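3,4-dihydroxy-2-butanone 4-phosphate synthase (Candida albicans, PDB 1TKS) converts D-ribulose 5-phosphate into formate and 3,4-dihydroxy-2-butanone 4-phosphate, a step of riboflavin biosynthesis in this pathogenic yeast. Local coordinates at residues B[62-67]-B[134-139]; B[89-94]-B[129-134]. One frame throughout, in Å; residues are numbered along the deposited sequence.

Contact 1. Residues B[62-67]-B[134-139]; sequences LSEERA and AVPGLL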
ATOM      1  N   LEU B  62      15.463  -4.164  -4.277  1.00  9.06           N
ATOM      2  CA  LEU B  62      16.523  -3.879  -5.237  1.00 10.99           C
ATOM      3  C   LEU B  62      17.831  -3.969  -4.470  1.00 10.69           C
ATOM      4  O   LEU B  62      17.842  -3.835  -3.248  1.00 10.68           O
ATOM      5  CB  LEU B  62      16.388  -2.458  -5.791  1.00 11.59           C
ATOM      6  CG  LEU B  62      15.095  -2.093  -6.515  1.00 14.81           C
ATOM      7  CD1 LEU B  62      15.054  -0.590  -6.749  1.00 15.35           C
ATOM      8  CD2 LEU B  62      15.014  -2.853  -7.827  1.00 14.83           C
ATOM      9  N   SER B  63      18.938  -4.203  -5.163  1.00 10.88           N
ATOM     10  CA  SER B  63      20.207  -4.254  -4.458  1.00 10.40           C
ATOM     11  C   SER B  63      20.571  -2.815  -4.108  1.00 11.10           C
ATOM     12  O   SER B  63      20.113  -1.874  -4.761  1.00 11.04           O
ATOM     13  CB  SER B  63      21.297  -4.860  -5.344  1.00 10.36           C
ATOM     14  OG  SER B  63      21.513  -4.051  -6.490  1.00 11.94           O
ATOM     15  N   GLU B  64      21.378  -2.636  -3.067  1.00 10.95           N
ATOM     16  CA  GLU B  64      21.803  -1.294  -2.679  1.00 11.46           C
ATOM     17  C   GLU B  64      22.507  -0.620  -3.854  1.00 12.49           C
ATOM     18  O   GLU B  64      22.329   0.575  -4.092  1.00 12.30           O
ATOM     19  CB  GLU B  64      22.746  -1.363  -1.472  1.00 11.89           C
ATOM     20  CG  GLU B  64      22.017  -1.446  -0.134  1.00 13.39           C
ATOM     21  CD  GLU B  64      22.951  -1.644   1.051  1.00 15.06           C
ATOM     22  OE1 GLU B  64      24.123  -1.224   0.971  1.00 15.03           O
ATOM     23  OE2 GLU B  64      22.506  -2.205   2.074  1.00 15.97           O
ATOM     24  N   GLU B  65      23.297  -1.394  -4.592  1.00 12.96           N
ATOM     25  CA  GLU B  65      24.027  -0.850  -5.725  1.00 12.95           C
ATOM     26  C   GLU B  65      23.076  -0.304  -6.786  1.00 13.40           C
ATOM     27  O   GLU B  65      23.319   0.763  -7.353  1.00 13.39           O
ATOM     28  CB  GLU B  65      24.954  -1.909  -6.334  1.00 14.38           C
ATOM     29  CG  GLU B  65      26.256  -1.314  -6.852  1.00 15.04           C
ATOM     30  CD  GLU B  65      27.195  -2.333  -7.468  1.00 14.82           C
ATOM     31  OE1 GLU B  65      27.314  -3.455  -6.931  1.00 14.04           O
ATOM     32  OE2 GLU B  65      27.833  -1.995  -8.488  1.00 16.94           O
ATOM     33  N   ARG B  66      21.989  -1.028  -7.047  1.00 12.09           N
ATOM     34  CA  ARG B  66      21.009  -0.595  -8.035  1.00 13.16           C
ATOM     35  C   ARG B  66      20.247   0.634  -7.550  1.00 13.17           C
ATOM     36  O   ARG B  66      20.054   1.583  -8.304  1.00 13.36           O
ATOM     37  CB  ARG B  66      20.023  -1.726  -8.348  1.00 16.77           C
ATOM     38  CG  ARG B  66      18.912  -1.322  -9.312  1.00 18.88           C
ATOM     39  CD  ARG B  66      19.477  -0.836 -10.642  1.00 20.27           C
ATOM     40  NE  ARG B  66      19.961  -1.929 -11.483  1.00 23.25           N
ATOM     41  CZ  ARG B  66      19.172  -2.758 -12.161  1.00 24.13           C
ATOM     42  NH1 ARG B  66      19.698  -3.725 -12.901  1.00 24.99           N
ATOM     43  NH2 ARG B  66      17.855  -2.617 -12.108  1.00 26.24           N
ATOM     44  N   ALA B  67      19.811   0.615  -6.294  1.00 11.67           N
ATOM     45  CA  ALA B  67      19.083   1.749  -5.737  1.00 12.52           C
ATOM     46  C   ALA B  67      19.953   3.004  -5.832  1.00 12.76           C
ATOM     47  O   ALA B  67      19.453   4.089  -6.119  1.00 13.21           O
ATOM     48  CB  ALA B  67      18.700   1.473  -4.283  1.00 11.99           C
ATOM     49  N   ALA B 134      18.200  -4.152  -0.575  1.00  8.80           N
ATOM     50  CA  ALA B 134      18.717  -5.427  -0.084  1.00  9.20           C
ATOM     51  C   ALA B 134      20.208  -5.274   0.217  1.00 10.57           C
ATOM     52  O   ALA B 134      20.959  -4.740  -0.599  1.00 12.19           O
ATOM     53  CB  ALA B 134      18.501  -6.514  -1.130  1.00 10.32           C
ATOM     54  N   VAL B 135      20.637  -5.747   1.383  1.00  9.86           N
ATOM     55  CA  VAL B 135      22.040  -5.629   1.768  1.00  9.57           C
ATOM     56  C   VAL B 135      22.962  -6.525   0.947  1.00  9.99           C
ATOM     57  O   VAL B 135      22.553  -7.585   0.464  1.00  9.95           O
ATOM     58  CB  VAL B 135      22.251  -5.956   3.274  1.00  8.79           C
ATOM     59  CG1 VAL B 135      21.392  -5.043   4.126  1.00  9.86           C
ATOM     60  CG2 VAL B 135      21.920  -7.423   3.561  1.00  8.62           C
ATOM     61  N   PRO B 136      24.221  -6.094   0.758  1.00 11.27           N
ATOM     62  CA  PRO B 136      25.193  -6.882  -0.004  1.00 11.27           C
ATOM     63  C   PRO B 136      25.355  -8.238   0.676  1.00 10.57           C
ATOM     64  O   PRO B 136      25.450  -8.314   1.903  1.00 12.25           O
ATOM     65  CB  PRO B 136      26.463  -6.044   0.092  1.00 12.22           C
ATOM     66  CG  PRO B 136      25.941  -4.653   0.143  1.00 11.64           C
ATOM     67  CD  PRO B 136      24.777  -4.775   1.106  1.00 12.73           C
ATOM     68  N   GLY B 137      25.400  -9.303  -0.115  1.00 10.06           N
ATOM     69  CA  GLY B 137      25.535 -10.629   0.457  1.00  8.84           C
ATOM     70  C   GLY B 137      24.175 -11.292   0.531  1.00  9.31           C
ATOM     71  O   GLY B 137      24.072 -12.498   0.743  1.00 10.16           O
ATOM     72  N   LEU B 138      23.129 -10.488   0.365  1.00  8.70           N
ATOM     73  CA  LEU B 138      21.752 -10.968   0.384  1.00 10.20           C
ATOM     74  C   LEU B 138      21.441 -11.890   1.566  1.00  9.55           C
ATOM     75  O   LEU B 138      21.735 -11.540   2.708  1.00 10.58           O
ATOM     76  CB  LEU B 138      21.438 -11.649  -0.954  1.00  9.53           C
ATOM     77  CG  LEU B 138      21.686 -10.750  -2.179  1.00 10.24           C
ATOM     78  CD1 LEU B 138      21.418 -11.537  -3.451  1.00 10.35           C
ATOM     79  CD2 LEU B 138      20.798  -9.507  -2.111  1.00 10.63           C
ATOM     80  N   LEU B 139      20.857 -13.057   1.304  1.00 10.50           N
ATOM     81  CA  LEU B 139      20.493 -13.986   2.373  1.00 10.29           C
ATOM     82  C   LEU B 139      21.628 -14.516   3.235  1.00 12.23           C
ATOM     83  O   LEU B 139      21.387 -15.064   4.310  1.00 13.31           O
ATOM     84  CB  LEU B 139      19.712 -15.165   1.800  1.00 10.24           C
ATOM     85  CG  LEU B 139      18.321 -14.804   1.279  1.00  9.16           C
ATOM     86  CD1 LEU B 139      17.681 -16.034   0.662  1.00 11.15           C
ATOM     87  CD2 LEU B 139      17.462 -14.262   2.417  1.00  9.72           C
TER

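Contact 2. Residues B[89-94]-B[129-134]; sequences ITCDFA and ILPLRA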
ATOM      1  N   ILE B  89      12.985   6.383  -0.772  1.00 10.48           N
ATOM      2  CA  ILE B  89      11.925   7.319  -1.117  1.00  9.69           C
ATOM      3  C   ILE B  89      11.080   6.590  -2.160  1.00  9.16           C
ATOM      4  O   ILE B  89      11.612   5.849  -2.983  1.00 11.21           O
ATOM      5  CB  ILE B  89      12.509   8.601  -1.727  1.00 12.62           C
ATOM      6  CG1 ILE B  89      13.585   9.157  -0.798  1.00 16.78           C
ATOM      7  CG2 ILE B  89      11.407   9.627  -1.959  1.00 14.03           C
ATOM      8  CD1 ILE B  89      14.414  10.265  -1.410  1.00 18.70           C
ATOM      9  N   THR B  90       9.768   6.778  -2.119  1.00  9.49           N
ATOM     10  CA  THR B  90       8.890   6.110  -3.072  1.00  9.33           C
ATOM     11  C   THR B  90       9.044   6.717  -4.460  1.00  8.23           C
ATOM     12  O   THR B  90       9.596   7.806  -4.602  1.00  9.22           O
ATOM     13  CB  THR B  90       7.426   6.211  -2.639  1.00  9.31           C
ATOM     14  OG1 THR B  90       7.071   7.587  -2.474  1.00 10.69           O
ATOM     15  CG2 THR B  90       7.215   5.473  -1.325  1.00 11.37           C
ATOM     16  N   CYS B  91       8.537   6.028  -5.479  1.00  9.26           N
ATOM     17  CA  CYS B  91       8.666   6.520  -6.841  1.00  8.66           C
ATOM     18  C   CYS B  91       7.651   5.937  -7.823  1.00  7.60           C
ATOM     19  O   CYS B  91       7.021   4.907  -7.564  1.00  8.18           O
ATOM     20  CB  CYS B  91      10.073   6.212  -7.364  1.00  7.88           C
ATOM     21  SG  CYS B  91      10.361   4.429  -7.616  1.00 11.10           S
ATOM     22  N   ASP B  92       7.512   6.633  -8.949  1.00  9.09           N
ATOM     23  CA  ASP B  92       6.640   6.257 -10.061  1.00  8.66           C
ATOM     24  C   ASP B  92       7.464   6.468 -11.327  1.00  9.42           C
ATOM     25  O   ASP B  92       8.203   7.449 -11.432  1.00 10.02           O
ATOM     26  CB  ASP B  92       5.428   7.189 -10.167  1.00  9.53           C
ATOM     27  CG  ASP B  92       4.355   6.894  -9.142  1.00 10.55           C
ATOM     28  OD1 ASP B  92       3.612   7.837  -8.812  1.00 11.76           O
ATOM     29  OD2 ASP B  92       4.247   5.740  -8.689  1.00  9.56           O
ATOM     30  N   PHE B  93       7.346   5.557 -12.282  1.00  9.12           N
ATOM     31  CA  PHE B  93       8.053   5.720 -13.547  1.00  9.87           C
ATOM     32  C   PHE B  93       7.237   6.803 -14.246  1.00 10.51           C
ATOM     33  O   PHE B  93       6.019   6.680 -14.375  1.00 11.77           O
ATOM     34  CB  PHE B  93       8.005   4.430 -14.362  1.00 10.62           C
ATOM     35  CG  PHE B  93       8.858   4.458 -15.595  1.00 12.25           C
ATOM     36  CD1 PHE B  93      10.241   4.564 -15.494  1.00 11.47           C
ATOM     37  CD2 PHE B  93       8.282   4.354 -16.856  1.00 13.09           C
ATOM     38  CE1 PHE B  93      11.042   4.557 -16.634  1.00 13.65           C
ATOM     39  CE2 PHE B  93       9.076   4.346 -18.007  1.00 13.17           C
ATOM     40  CZ  PHE B  93      10.458   4.448 -17.891  1.00 11.96           C
ATOM     41  N   ALA B  94       7.905   7.862 -14.690  1.00 11.33           N
ATOM     42  CA  ALA B  94       7.234   8.987 -15.332  1.00 13.40           C
ATOM     43  C   ALA B  94       6.461   8.678 -16.611  1.00 14.07           C
ATOM     44  O   ALA B  94       5.238   8.812 -16.652  1.00 14.86           O
ATOM     45  CB  ALA B  94       8.243  10.094 -15.603  1.00 14.63           C
ATOM     46  N   ILE B 129       5.211   3.336  -5.524  1.00  8.22           N
ATOM     47  CA  ILE B 129       5.932   2.081  -5.346  1.00  8.62           C
ATOM     48  C   ILE B 129       6.967   2.299  -4.248  1.00  8.38           C
ATOM     49  O   ILE B 129       7.589   3.363  -4.167  1.00  8.76           O
ATOM     50  CB  ILE B 129       6.645   1.625  -6.650  1.00  8.99           C
ATOM     51  CG1 ILE B 129       5.634   0.967  -7.587  1.00  9.32           C
ATOM     52  CG2 ILE B 129       7.779   0.653  -6.329  1.00 10.33           C
ATOM     53  CD1 ILE B 129       5.051  -0.337  -7.077  1.00 11.45           C
ATOM     54  N   LEU B 130       7.134   1.286  -3.404  1.00  7.84           N
ATOM     55  CA  LEU B 130       8.074   1.333  -2.293  1.00  7.73           C
ATOM     56  C   LEU B 130       9.323   0.473  -2.539  1.00  7.97           C
ATOM     57  O   LEU B 130       9.333  -0.720  -2.224  1.00  8.27           O
ATOM     58  CB  LEU B 130       7.372   0.856  -1.009  1.00  8.61           C
ATOM     59  CG  LEU B 130       6.192   1.692  -0.485  1.00  6.73           C
ATOM     60  CD1 LEU B 130       4.995   0.783  -0.201  1.00  6.10           C
ATOM     61  CD2 LEU B 130       6.603   2.440   0.784  1.00  6.67           C
ATOM     62  N   PRO B 131      10.390   1.060  -3.109  1.00  8.77           N
ATOM     63  CA  PRO B 131      11.606   0.278  -3.352  1.00  8.79           C
ATOM     64  C   PRO B 131      12.247  -0.075  -2.011  1.00  8.93           C
ATOM     65  O   PRO B 131      12.157   0.697  -1.055  1.00  9.93           O
ATOM     66  CB  PRO B 131      12.493   1.234  -4.162  1.00  9.02           C
ATOM     67  CG  PRO B 131      11.506   2.168  -4.816  1.00 10.01           C
ATOM     68  CD  PRO B 131      10.498   2.399  -3.709  1.00  8.29           C
ATOM     69  N   LEU B 132      12.887  -1.240  -1.944  1.00  9.95           N
ATOM     70  CA  LEU B 132      13.555  -1.687  -0.722  1.00 10.27           C
ATOM     71  C   LEU B 132      15.005  -2.004  -1.051  1.00 10.09           C
ATOM     72  O   LEU B 132      15.291  -2.567  -2.105  1.00 12.33           O
ATOM     73  CB  LEU B 132      12.883  -2.940  -0.164  1.00 10.81           C
ATOM     74  CG  LEU B 132      11.390  -2.845   0.136  1.00 11.63           C
ATOM     75  CD1 LEU B 132      10.942  -4.103   0.867  1.00  8.10           C
ATOM     76  CD2 LEU B 132      11.108  -1.614   0.977  1.00 11.52           C
ATOM     77  N   ARG B 133      15.918  -1.646  -0.152  1.00  8.73           N
ATOM     78  CA  ARG B 133      17.340  -1.890  -0.377  1.00  9.64           C
ATOM     79  C   ARG B 133      17.850  -3.179   0.260  1.00  9.27           C
ATOM     80  O   ARG B 133      17.932  -3.287   1.484  1.00 10.15           O
ATOM     81  CB  ARG B 133      18.162  -0.710   0.146  1.00 10.10           C
ATOM     82  CG  ARG B 133      17.900   0.594  -0.589  1.00 12.57           C
ATOM     83  CD  ARG B 133      18.806   1.708  -0.083  1.00 17.43           C
ATOM     84  NE  ARG B 133      20.198   1.429  -0.427  1.00 25.84           N
ATOM     85  CZ  ARG B 133      21.207   2.273  -0.238  1.00 26.84           C
ATOM     86  NH1 ARG B 133      20.990   3.465   0.299  1.00 29.79           N
ATOM     87  NH2 ARG B 133      22.435   1.922  -0.593  1.00 30.02           N
ATOM     88  N   ALA B 134      18.200  -4.152  -0.575  1.00  8.80           N
ATOM     89  CA  ALA B 134      18.717  -5.427  -0.084  1.00  9.20           C
ATOM     90  C   ALA B 134      20.208  -5.274   0.217  1.00 10.57           C
ATOM     91  O   ALA B 134      20.959  -4.740  -0.599  1.00 12.19           O
ATOM     92  CB  ALA B 134      18.501  -6.514  -1.130  1.00 10.32           C
TER

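Contact 1. Residues B[62-67]-B[134-139]
Two neighbouring parallel strands, 59-63 and 129-134, finish together here, and Ser63 and Ala134 form a parallel bridge with their CA atoms 4.8 Å apart. Ala134 N donates to Leu62 O over 2.7 Å in an almost straight bond, 176° at the hydrogen, and Ala134 CB rests 3.5 Å from that oxygen. Two residues on, Glu64 N donates to Ala134 O at 3.3 Å, bent to 138° at the hydrogen. Ser63 is the N-cap of helix 64-69, its OG accepting from Arg66 N, while Val135 to Leu138 make a type II turn. Glu64 spans the widening gap: an extended chain beyond CG carries the carboxylate over the turn, where OE2 lies 3.5 Å from Val135 CA and both carboxylate oxygens stand 3.6 Å from Pro136 CD. Glutamate and proline ring cross at about a right angle. OE1 has a long, weak ion pair with Arg133. Val135 N is held by Glu147 OE2, and the Val135 side chain packs on Arg142, a likely substrate-binding residue. Parallel strand ends thus diverge, one through an N-cap into a helix, the other into a turn leading toward the probable substrate-binding residues.

Contact 2. Residues B[89-94]-B[129-134]
Thr90 lays its methyl alongside the isobutyl group of Leu130, the two side chains pointing the same way with CG2 3.7 Å from Leu130 CD2. With CG2 anti to the carbonyl carbon the methyl meets Leu130, while Thr90 CB lies 3.2 Å from Ile129 O. Thr90 OG1 accepts a hydrogen bond from Gly127 N, which holds the side-chain rotation. Next along, Cys91 and Ile129 form an antiparallel hydrogen-bonded pair: Cys91 N donates to Ile129 O at 3.1 Å and Ile129 N returns to Cys91 O over the same length. The axes of 91-93 and 129-134 lie at 108°, and the antiparallel pairing is confined to this one bridge. Cys91 SG, placed by chi1 of 69° between its backbone N and carbonyl carbon, touches Pro131 CG at 3.8 Å, and Pro131 CD packs 3.7 Å from Ile89 O. Asp92 OD2 accepts from His128 N, just before the strand. Thr109 and Thr110 of helix 103-114 cover Ile129, while Met75 of the second subunit packs on Thr90 and Tyr57 of that subunit on Leu130. The two backbone bonds satisfy N and O of both Cys91 and Ile129, and apolar contacts flank them: methyl on leucine, sulfur on the proline ring.

How the contacts relate
Strand 129-134 joins the two contacts, whose centres lie 14 Å apart: Ile129, at its start, pairs with Cys91 in contact 2, and Ala134, common to both, ends it beside 62-67 in contact 1. Along the chain, contact 2 is nested within the loop that contact 1 closes. Leu62 N lies 2.7 Å from Leu132 O, a probable hydrogen bond that continues the parallel pairing, while Glu64 CG packs 3.4 Å from Arg133 NE. Both contacts approach the probable substrate site: in contact 1 the side chain of Val135 is about 9 Å from that of Thr85, and in contact 2 the side chain of Pro131 is about 9 Å from that of Thr146.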